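Local coordinates for Beta/gama crystallin family protein (Methanosarcina acetivorans, PDB 3HZ2) that binds calcium ions, as the single beta/gamma-crystallin domain of an archaeal protein, at sites shared between its two Greek key motifs, at residues F18-T21 and S22-G26; A71-D75 and N76-S80. All coordinates share one frame; numbering follows the deposited sequence.

Contact 1. Residues F18-T21 and S22-G26; sequences FDAT and SDQPG
Water 1 ties T21 to S22 where strand 17-20 ends: it accepts the T21 N-H, 2.8 Å from T21 N, and stands 2.7 Å from S22 OG. The S22 hydroxyl gets there because chi1 of 59° sets OG between the backbone N and the carbonyl carbon. Two residues on, Q24 turns back on the same bend. Its chain folds at chi2 (-63°), and NE2 donates to S22 O at 3.2 Å, approaching from above the carbonyl plane rather than along a lone pair. That bond helps fix which way round the amide sits, and presents it to F18. Ring and side chain arrive from opposite directions, with Q24 CD 3.5 Å from F18 CE2; NE2 lies at the ring edge, in its plane, while the amide plane is turned 62° from the ring. A20 CB meets Q24 CG at 4.1 Å. F18 and A20 pair through their backbones with V7 and V5 of strand 4-8, whereas the Q24 backbone hydrogen-bonds to F81 of strand 80-83 and D23 OD1 takes Q83 N. The bend thus carries the chain from an outer strand of one sheet to the edge of the other, the crossover expected of a Greek key motif.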
loop_
_atom_site.group_PDB
_atom_site.type_symbol
_atom_site.label_atom_id
_atom_site.label_comp_id
_atom_site.label_asym_id
_atom_site.label_seq_id
_atom_site.Cartn_x
_atom_site.Cartn_y
_atom_site.Cartn_z
ATOM N N PHE A 18 7.350 5.386 -0.500
ATOM C CA PHE A 18 7.646 5.114 0.901
ATOM C C PHE A 18 7.952 3.637 1.062
ATOM O O PHE A 18 7.154 2.785 0.676
ATOM C CB PHE A 18 6.455 5.478 1.791
ATOM C CG PHE A 18 6.726 5.305 3.259
ATOM C CD1 PHE A 18 7.574 6.182 3.929
ATOM C CD2 PHE A 18 6.156 4.252 3.968
ATOM C CE1 PHE A 18 7.852 6.012 5.288
ATOM C CE2 PHE A 18 6.426 4.072 5.325
ATOM C CZ PHE A 18 7.278 4.955 5.987
ATOM N N ASP A 19 9.113 3.339 1.634
ATOM C CA ASP A 19 9.530 1.960 1.853
ATOM C C ASP A 19 9.166 1.591 3.288
ATOM O O ASP A 19 9.775 2.084 4.234
ATOM C CB ASP A 19 11.042 1.837 1.649
ATOM C CG ASP A 19 11.502 0.397 1.534
ATOM O OD1 ASP A 19 10.978 -0.458 2.272
ATOM O OD2 ASP A 19 12.400 0.126 0.710
ATOM N N ALA A 20 8.175 0.720 3.444
ATOM C CA ALA A 20 7.723 0.319 4.769
ATOM C C ALA A 20 8.152 -1.084 5.190
ATOM O O ALA A 20 8.018 -2.045 4.432
ATOM C CB ALA A 20 6.202 0.431 4.848
ATOM N N THR A 21 8.667 -1.184 6.410
ATOM C CA THR A 21 9.078 -2.460 6.974
ATOM C C THR A 21 8.311 -2.661 8.278
ATOM O O THR A 21 8.503 -3.650 8.986
ATOM C CB THR A 21 10.594 -2.504 7.250
ATOM O OG1 THR A 21 10.976 -1.369 8.038
ATOM C CG2 THR A 21 11.367 -2.501 5.940
ATOM N N SER A 22 7.433 -1.708 8.579
ATOM C CA SER A 22 6.607 -1.756 9.783
ATOM C C SER A 22 5.211 -1.252 9.435
ATOM O O SER A 22 5.011 -0.648 8.380
ATOM C CB SER A 22 7.221 -0.894 10.894
ATOM O OG SER A 22 7.350 0.455 10.489
ATOM N N ASP A 23 4.249 -1.494 10.321
ATOM C CA ASP A 23 2.872 -1.082 10.074
ATOM C C ASP A 23 2.685 0.428 9.954
ATOM O O ASP A 23 3.358 1.205 10.630
ATOM C CB ASP A 23 1.962 -1.663 11.157
ATOM C CG ASP A 23 1.993 -3.182 11.177
ATOM O OD1 ASP A 23 2.522 -3.782 10.209
ATOM O OD2 ASP A 23 1.487 -3.778 12.147
ATOM N N GLN A 24 1.757 0.832 9.087
ATOM C CA GLN A 24 1.485 2.243 8.829
ATOM C C GLN A 24 0.012 2.613 9.014
ATOM O O GLN A 24 -0.788 2.484 8.088
ATOM C CB GLN A 24 1.903 2.585 7.395
ATOM C CG GLN A 24 3.369 2.320 7.085
ATOM C CD GLN A 24 4.297 3.178 7.912
ATOM O OE1 GLN A 24 4.062 4.372 8.075
ATOM N NE2 GLN A 24 5.365 2.580 8.428
ATOM N N PRO A 25 -0.361 3.100 10.207
ATOM C CA PRO A 25 -1.757 3.472 10.454
ATOM C C PRO A 25 -2.194 4.724 9.699
ATOM O O PRO A 25 -3.367 5.095 9.729
ATOM C CB PRO A 25 -1.796 3.656 11.968
ATOM C CG PRO A 25 -0.430 4.195 12.262
ATOM C CD PRO A 25 0.465 3.322 11.407
ATOM N N GLY A 26 -1.244 5.364 9.021
ATOM C CA GLY A 26 -1.547 6.562 8.260
ATOM C C GLY A 26 -1.132 6.453 6.801
ATOM O O GLY A 26 -1.169 7.441 6.066
HETATM O O HOH W 1 8.313 1.062 7.987
#

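Contact 2. Residues A71-D75 and N76-S80. With CA (calcium ion), chain F; CA (calcium ion), chain E.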
loop_
_atom_site.group_PDB
_atom_site.type_symbol
_atom_site.label_atom_id
_atom_site.label_comp_id
_atom_site.label_asym_id
_atom_site.label_seq_id
_atom_site.Cartn_x
_atom_site.Cartn_y
_atom_site.Cartn_z
ATOM N N ALA A 71 -5.184 -4.750 -8.312
ATOM C CA ALA A 71 -5.288 -5.480 -7.056
ATOM C C ALA A 71 -6.688 -5.285 -6.480
ATOM O O ALA A 71 -6.949 -5.627 -5.324
ATOM C CB ALA A 71 -4.243 -4.975 -6.073
ATOM N N GLY A 72 -7.580 -4.727 -7.295
ATOM C CA GLY A 72 -8.950 -4.499 -6.864
ATOM C C GLY A 72 -9.119 -3.319 -5.923
ATOM O O GLY A 72 -10.192 -3.115 -5.360
ATOM N N ILE A 73 -8.064 -2.531 -5.765
ATOM C CA ILE A 73 -8.096 -1.374 -4.877
ATOM C C ILE A 73 -8.396 -0.082 -5.634
ATOM O O ILE A 73 -7.783 0.200 -6.660
ATOM C CB ILE A 73 -6.738 -1.204 -4.161
ATOM C CG1 ILE A 73 -6.380 -2.491 -3.418
ATOM C CG2 ILE A 73 -6.792 -0.021 -3.205
ATOM C CD1 ILE A 73 -4.959 -2.507 -2.874
ATOM N N PRO A 74 -9.351 0.719 -5.139
ATOM C CA PRO A 74 -9.667 1.976 -5.824
ATOM C C PRO A 74 -8.458 2.910 -5.758
ATOM O O PRO A 74 -7.735 2.934 -4.762
ATOM C CB PRO A 74 -10.876 2.504 -5.048
ATOM C CG PRO A 74 -10.713 1.891 -3.680
ATOM C CD PRO A 74 -10.246 0.497 -3.989
ATOM N N ASP A 75 -8.233 3.673 -6.818
ATOM C CA ASP A 75 -7.086 4.573 -6.859
ATOM C C ASP A 75 -7.193 5.714 -5.847
ATOM O O ASP A 75 -8.289 6.189 -5.554
ATOM C CB ASP A 75 -6.922 5.132 -8.276
ATOM C CG ASP A 75 -5.593 5.829 -8.474
ATOM O OD1 ASP A 75 -4.595 5.365 -7.884
ATOM O OD2 ASP A 75 -5.544 6.823 -9.226
ATOM N N ASN A 76 -6.050 6.131 -5.304
ATOM C CA ASN A 76 -5.994 7.226 -4.331
ATOM C C ASN A 76 -6.916 7.028 -3.138
ATOM O O ASN A 76 -7.526 7.986 -2.661
ATOM C CB ASN A 76 -6.356 8.553 -5.007
ATOM C CG ASN A 76 -5.428 8.887 -6.135
ATOM O OD1 ASN A 76 -4.319 8.388 -6.170
ATOM N ND2 ASN A 76 -5.863 9.739 -7.056
ATOM N N SER A 77 -7.007 5.801 -2.640
ATOM C CA SER A 77 -7.908 5.539 -1.527
ATOM C C SER A 77 -7.286 4.875 -0.304
ATOM O O SER A 77 -7.900 4.843 0.750
ATOM C CB SER A 77 -9.076 4.685 -2.007
ATOM O OG SER A 77 -8.620 3.397 -2.377
ATOM N N ILE A 78 -6.092 4.318 -0.436
ATOM C CA ILE A 78 -5.466 3.669 0.714
ATOM C C ILE A 78 -5.138 4.704 1.787
ATOM O O ILE A 78 -4.607 5.771 1.484
ATOM C CB ILE A 78 -4.181 2.923 0.294
ATOM C CG1 ILE A 78 -4.556 1.758 -0.629
ATOM C CG2 ILE A 78 -3.422 2.435 1.533
ATOM C CD1 ILE A 78 -3.378 1.056 -1.255
ATOM N N SER A 79 -5.466 4.396 3.041
ATOM C CA SER A 79 -5.192 5.320 4.138
ATOM C C SER A 79 -4.401 4.706 5.282
ATOM O O SER A 79 -4.006 5.403 6.214
ATOM C CB SER A 79 -6.496 5.910 4.673
ATOM O OG SER A 79 -7.023 6.831 3.740
ATOM N N SER A 80 -4.180 3.399 5.215
ATOM C CA SER A 80 -3.399 2.705 6.229
ATOM C C SER A 80 -3.134 1.288 5.759
ATOM O O SER A 80 -3.864 0.755 4.926
ATOM C CB SER A 80 -4.127 2.683 7.586
ATOM O OG SER A 80 -5.351 1.968 7.524
HETATM CA CA CA F . -9.003 6.666 2.065
HETATM CA CA CA E . -2.117 8.639 -7.105
HETATM O O HOH W 2 -5.191 3.595 -3.321
HETATM O O HOH W 3 -3.654 8.478 -9.297
HETATM O O HOH W 4 -2.260 11.004 -6.098
HETATM O O HOH W 5 -1.006 10.146 -9.024
HETATM O O HOH W 6 -10.940 7.362 0.220
HETATM O O HOH W 7 -10.076 8.514 3.845
#
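D75 and N76 serve one calcium ion, N76 directly and D75 through a water. N76 OD1 binds the ion of chain E at 2.4 Å, beside E9, K34 and S36; D75 works in the second shell, its OD2 accepting from water 3 at 2.5 Å, and that water is itself a calcium ligand. The two side chains run alongside each other, carboxylate and amide planes 37° apart, and D75 OD1 is hydrogen-bonded to S36 OG, another ligand. An alanine in place of D75 would probably leave both water 3 and the S36 hydroxyl less firmly oriented around the ion. The second calcium, chain F, takes S77 O at 2.5 Å and S79 OG at 2.6 Å, with D33 and E49 completing the protein ligands. Residues 75-80 fit the N/D-N/D-X-X-S/T-S calcium-binding motif of the superfamily, which here feeds both ions. Among the polar bonds, water 2 spans the type II turn from P74 to S77, donating to P74 O and accepting from S77 N at 2.9 Å; the S77 hydroxyl is also modelled on P74 O, but its position is doubtful. Apolar contact comes from I73 CG2 against I78 CG1 at 3.8 Å. I73 rests on W58 and L60 of strand 56-60, I78 on F47 of strand 45-48, and S79 and S80 form a classic bulge opposite Y48, leading into strand 80-83.

How the contacts relate
From the N terminus, contact 1 comes first, rounding the bend that leaves strand 17-20 in the first Greek key; contact 2 follows in series, in the second, after strand 63-65 and before strand 80-83. Each is a local turn, so they neither nest nor cross, and their centres lie 15 Å apart on opposite sides of the chain's centre. They meet all the same: P25 O and Q24 O pack on S80 CB, the former at 3.3 Å, where 76-80 enters its strand. Residues 22-26 therefore run beside the start of strand 80-83, joining the four-stranded sheet's edge to the three-stranded sheet, while N76, S77 and S79, spread along 76-80 before the strand, hold the two calcium ions.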